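Local structure of probable csgAB operon transcriptional regulatory protein (Salmonella typhimurium, 5XP0) at residues B[29-32]-B[33-37]; B[100-103]-B[104-107]. The protein acts, through this receiver-like regulatory domain and a DNA-binding part, as master regulator of curli fimbriae expression, needed for csgAB transcription and favouring biofilm formation. One frame throughout, in Å; residues are numbered along the deposited sequence.

Contact 1. Residues B[29-32]-B[33-37]; sequences QATA and LLQHL
The side-chain amide of Gln35 lies alongside Thr31, and the methyl CG2 of Thr31 meets it at the nitrogen end, 3.7 Å from NE2. Both side chains point the same way, one helical turn apart. Gln35 is poorly ordered, so this touch is probably not a firm one. The His36 side chain leads away from residues 29-32 and touches Gln121 and Val125 of helix 121-132 in the same chain. The setting is the first helix of a CheY-like receiver fold, helix 28-41, which crosses from strand 19-24 to strand 45-49. The aliphatic part of Gln35 is closer to the backbone. Its CG is anti to the carbonyl carbon (chi1 -74°), which lays it against the helix, 3.4 Å from the carbonyl O of Thr31. That same oxygen accepts a hydrogen bond from Gln35 N, 2.8 Å away.

Thr31 has its hydroxyl partners outside this turn. OG1 is hydrogen-bonded to Thr118 O of the second subunit and weakly to Ser27 O. The amide of Gln29 also reaches the second subunit, with NE2 bonded to Asp66 and OE1 to Asn95. Ala32 and Leu33 pack against that subunit too. Ala30 and Leu34 face inward instead and touch strand 19-24. One helix therefore serves both the domain core and the dimer contact.

Consecutive i to i+4 backbone bonds hold the turn. Leu33 N reaches Gln29 O at 2.9 Å, and Leu34 N reaches Ala30 O at 2.8 Å. Leu34 CB also rests 3.4 Å from Ala30 O. The bond from His36 N to Ala32 O is the longest of the four at 3.1 Å, and its donor is tilted 30° from the carbonyl plane.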
loop_
_atom_site.group_PDB
_atom_site.type_symbol
_atom_site.label_atom_id
_atom_site.label_comp_id
_atom_site.label_asym_id
_atom_site.label_seq_id
_atom_site.Cartn_x
_atom_site.Cartn_y
_atom_site.Cartn_z
ATOM N N GLN B 29 3.487 2.557 -0.290
ATOM C CA GLN B 29 2.651 2.308 0.869
ATOM C C GLN B 29 2.753 0.864 1.364
ATOM O O GLN B 29 2.691 0.642 2.571
ATOM C CB GLN B 29 1.203 2.688 0.626
ATOM C CG GLN B 29 0.574 2.053 -0.497
ATOM C CD GLN B 29 0.677 2.862 -1.780
ATOM O OE1 GLN B 29 1.748 3.377 -2.124
ATOM N NE2 GLN B 29 -0.432 2.968 -2.501
ATOM N N ALA B 30 2.946 -0.110 0.472
ATOM C CA ALA B 30 3.193 -1.482 0.925
ATOM C C ALA B 30 4.463 -1.572 1.758
ATOM O O ALA B 30 4.511 -2.271 2.776
ATOM C CB ALA B 30 3.267 -2.413 -0.278
ATOM N N THR B 31 5.507 -0.876 1.343
ATOM C CA THR B 31 6.723 -0.828 2.135
ATOM C C THR B 31 6.478 -0.219 3.498
ATOM O O THR B 31 7.004 -0.716 4.510
ATOM C CB THR B 31 7.797 -0.020 1.373
ATOM O OG1 THR B 31 8.127 -0.726 0.181
ATOM C CG2 THR B 31 9.043 0.211 2.232
ATOM N N ALA B 32 5.696 0.858 3.554
ATOM C CA ALA B 32 5.386 1.483 4.837
ATOM C C ALA B 32 4.639 0.515 5.733
ATOM O O ALA B 32 4.897 0.451 6.937
ATOM C CB ALA B 32 4.537 2.748 4.675
ATOM N N LEU B 33 3.685 -0.226 5.179
ATOM C CA LEU B 33 2.981 -1.189 6.024
ATOM C C LEU B 33 3.927 -2.285 6.478
ATOM O O LEU B 33 3.958 -2.649 7.652
ATOM C CB LEU B 33 1.796 -1.815 5.294
ATOM C CG LEU B 33 1.069 -2.908 6.089
ATOM C CD1 LEU B 33 0.400 -2.442 7.360
ATOM C CD2 LEU B 33 0.013 -3.510 5.184
ATOM N N LEU B 34 4.724 -2.813 5.564
ATOM C CA LEU B 34 5.643 -3.878 5.965
ATOM C C LEU B 34 6.606 -3.407 7.064
ATOM O O LEU B 34 6.891 -4.124 8.029
ATOM C CB LEU B 34 6.397 -4.360 4.752
ATOM C CG LEU B 34 7.373 -5.497 5.090
ATOM C CD1 LEU B 34 6.662 -6.761 5.545
ATOM C CD2 LEU B 34 8.247 -5.739 3.894
ATOM N N GLN B 35 7.177 -2.233 6.905
ATOM C CA GLN B 35 8.105 -1.762 7.928
ATOM C C GLN B 35 7.405 -1.613 9.270
ATOM O O GLN B 35 7.989 -1.896 10.329
ATOM C CB GLN B 35 8.736 -0.440 7.508
ATOM C CG GLN B 35 9.791 -0.577 6.418
ATOM C CD GLN B 35 10.706 0.636 6.338
ATOM O OE1 GLN B 35 10.920 1.339 7.329
ATOM N NE2 GLN B 35 11.245 0.890 5.152
ATOM N N HIS B 36 6.171 -1.126 9.249
ATOM C CA HIS B 36 5.422 -0.961 10.486
ATOM C C HIS B 36 5.173 -2.308 11.147
ATOM O O HIS B 36 5.333 -2.456 12.355
ATOM C CB HIS B 36 4.109 -0.251 10.203
ATOM C CG HIS B 36 3.305 -0.017 11.432
ATOM N ND1 HIS B 36 2.078 -0.597 11.638
ATOM C CD2 HIS B 36 3.570 0.712 12.535
ATOM C CE1 HIS B 36 1.608 -0.217 12.811
ATOM N NE2 HIS B 36 2.492 0.585 13.373
ATOM N N LEU B 37 4.828 -3.319 10.365
ATOM C CA LEU B 37 4.589 -4.629 10.961
ATOM C C LEU B 37 5.885 -5.228 11.482
ATOM O O LEU B 37 5.921 -5.789 12.579
ATOM C CB LEU B 37 3.911 -5.555 9.932
ATOM C CG LEU B 37 2.536 -5.124 9.433
ATOM C CD1 LEU B 37 1.956 -6.141 8.478
ATOM C CD2 LEU B 37 1.563 -4.961 10.608
#

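Contact 2. Residues B[100-103]-B[104-107]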
loop_
_atom_site.group_PDB
_atom_site.type_symbol
_atom_site.label_atom_id
_atom_site.label_comp_id
_atom_site.label_asym_id
_atom_site.label_seq_id
_atom_site.Cartn_x
_atom_site.Cartn_y
_atom_site.Cartn_z
ATOM N N TYR B 100 -16.546 -11.691 1.264
ATOM C CA TYR B 100 -15.814 -12.760 0.608
ATOM C C TYR B 100 -16.341 -14.049 1.223
ATOM O O TYR B 100 -16.381 -14.153 2.465
ATOM C CB TYR B 100 -14.310 -12.615 0.826
ATOM C CG TYR B 100 -13.414 -13.597 0.111
ATOM C CD1 TYR B 100 -13.491 -13.781 -1.256
ATOM C CD2 TYR B 100 -12.469 -14.327 0.816
ATOM C CE1 TYR B 100 -12.660 -14.680 -1.899
ATOM C CE2 TYR B 100 -11.653 -15.234 0.189
ATOM C CZ TYR B 100 -11.727 -15.396 -1.173
ATOM O OH TYR B 100 -10.890 -16.305 -1.805
ATOM N N PRO B 101 -16.826 -15.006 0.429
ATOM C CA PRO B 101 -17.574 -16.122 1.026
ATOM C C PRO B 101 -16.704 -17.007 1.907
ATOM O O PRO B 101 -15.522 -17.218 1.652
ATOM C CB PRO B 101 -18.106 -16.896 -0.188
ATOM C CG PRO B 101 -18.089 -15.917 -1.314
ATOM C CD PRO B 101 -16.927 -15.010 -1.044
ATOM N N TYR B 102 -17.322 -17.534 2.961
ATOM C CA TYR B 102 -16.648 -18.483 3.837
ATOM C C TYR B 102 -16.145 -19.699 3.072
ATOM O O TYR B 102 -15.055 -20.220 3.346
ATOM C CB TYR B 102 -17.609 -18.931 4.929
ATOM C CG TYR B 102 -17.837 -17.931 6.027
ATOM C CD1 TYR B 102 -17.319 -16.643 5.974
ATOM C CD2 TYR B 102 -18.548 -18.314 7.162
ATOM C CE1 TYR B 102 -17.533 -15.746 7.020
ATOM C CE2 TYR B 102 -18.761 -17.448 8.191
ATOM C CZ TYR B 102 -18.260 -16.181 8.133
ATOM O OH TYR B 102 -18.508 -15.363 9.199
ATOM N N ARG B 103 -16.942 -20.182 2.129
ATOM C CA ARG B 103 -16.534 -21.311 1.297
ATOM C C ARG B 103 -15.236 -21.010 0.562
ATOM O O ARG B 103 -14.409 -21.913 0.353
ATOM C CB ARG B 103 -17.622 -21.626 0.266
ATOM C CG ARG B 103 -19.058 -21.545 0.781
ATOM C CD ARG B 103 -20.064 -21.799 -0.337
ATOM N NE ARG B 103 -20.001 -20.778 -1.386
ATOM C CZ ARG B 103 -20.777 -19.697 -1.445
ATOM N NH1 ARG B 103 -21.697 -19.466 -0.515
ATOM N NH2 ARG B 103 -20.636 -18.839 -2.445
ATOM N N GLU B 104 -15.031 -19.757 0.186
ATOM C CA GLU B 104 -13.798 -19.381 -0.514
ATOM C C GLU B 104 -12.625 -19.283 0.448
ATOM O O GLU B 104 -11.521 -19.726 0.137
ATOM C CB GLU B 104 -13.971 -18.047 -1.246
ATOM C CG GLU B 104 -15.157 -17.980 -2.195
ATOM C CD GLU B 104 -15.317 -19.232 -2.998
ATOM O OE1 GLU B 104 -14.297 -19.761 -3.480
ATOM O OE2 GLU B 104 -16.465 -19.703 -3.137
ATOM N N ILE B 105 -12.839 -18.681 1.610
ATOM C CA ILE B 105 -11.781 -18.626 2.608
ATOM C C ILE B 105 -11.262 -20.028 2.933
ATOM O O ILE B 105 -10.049 -20.262 2.988
ATOM C CB ILE B 105 -12.298 -17.914 3.859
ATOM C CG1 ILE B 105 -12.531 -16.454 3.544
ATOM C CG2 ILE B 105 -11.333 -18.095 5.005
ATOM C CD1 ILE B 105 -13.454 -15.767 4.515
ATOM N N GLU B 106 -12.173 -20.972 3.175
ATOM C CA GLU B 106 -11.770 -22.331 3.530
ATOM C C GLU B 106 -10.904 -22.968 2.465
ATOM O O GLU B 106 -10.052 -23.804 2.788
ATOM C CB GLU B 106 -12.998 -23.216 3.762
ATOM C CG GLU B 106 -12.718 -24.616 4.314
ATOM C CD GLU B 106 -12.401 -25.656 3.230
ATOM O OE1 GLU B 106 -12.807 -25.488 2.052
ATOM O OE2 GLU B 106 -11.780 -26.680 3.573
ATOM N N ASN B 107 -11.128 -22.627 1.196
ATOM C CA ASN B 107 -10.342 -23.250 0.135
ATOM C C ASN B 107 -8.911 -22.742 0.072
ATOM O O ASN B 107 -8.098 -23.327 -0.642
ATOM C CB ASN B 107 -11.019 -23.029 -1.213
ATOM C CG ASN B 107 -11.572 -24.302 -1.772
ATOM O OD1 ASN B 107 -10.878 -25.031 -2.477
ATOM N ND2 ASN B 107 -12.812 -24.609 -1.427
#
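The carbonyl O of Pro101 takes two backbone donors. Ile105 N comes in the carbonyl plane at 3.1 Å and bonds well, with an N-H...O angle of 164°. Glu104 N is bonded to it only weakly. Pro101 is the N-cap residue, so its carbonyl closes the first turn of helix 102-107. Glu106 N continues the pattern with a bond to Tyr102 O at 3.0 Å.

The ring of Tyr100 packs against this turn. Glu104 CB sits over one face in a CH-pi contact, 3.9 Å from the ring centroid. Tyr100 CG is anti to the backbone N (chi1 -175°), and the ring is swung toward the helix. Ile105 CG1 meets its CD2 at 3.5 Å. The hydroxyl is hydrogen-bonded to Trp108. Glu104 CG is anti to its own carbonyl carbon (chi1 -54°), which brings it onto the proline ring, 3.6 Å from Pro101 CD. The Arg103 and Glu104 side chains run side by side, but NE and OE2 are too far apart for a salt bridge.

Ile105 is the buried residue here. It packs on Ile111 and Val114 of strand 111-114, and its CD1 approaches Tyr102 CD1 at 4.2 Å. Tyr102 OH is hydrogen-bonded to Lys141. A short helix with proline at its N-cap position thus links strands 90-94 and 111-114, as a beta-alpha-beta crossover of the CheY-like receiver fold.

Contact 1 comes first along the chain and closes before contact 2 opens. Their centres are 27 Å apart, their nearest atoms are about 17 Å apart, and they do not touch. They lie on opposite sides of the chain's centre. Both lie in the receiver domain, on helices that connect strands of its five-stranded parallel sheet. Residues 29-37 lie on helix 28-41, between strands 19-24 and 45-49, with 45-49 at one edge. Residues 100-107 lie in the connection between strands 90-94 and 111-114, with 111-114 at the other edge. One flank of the sheet thus takes part in the subunit interface, while the other packs on helix 140-147 of its own chain.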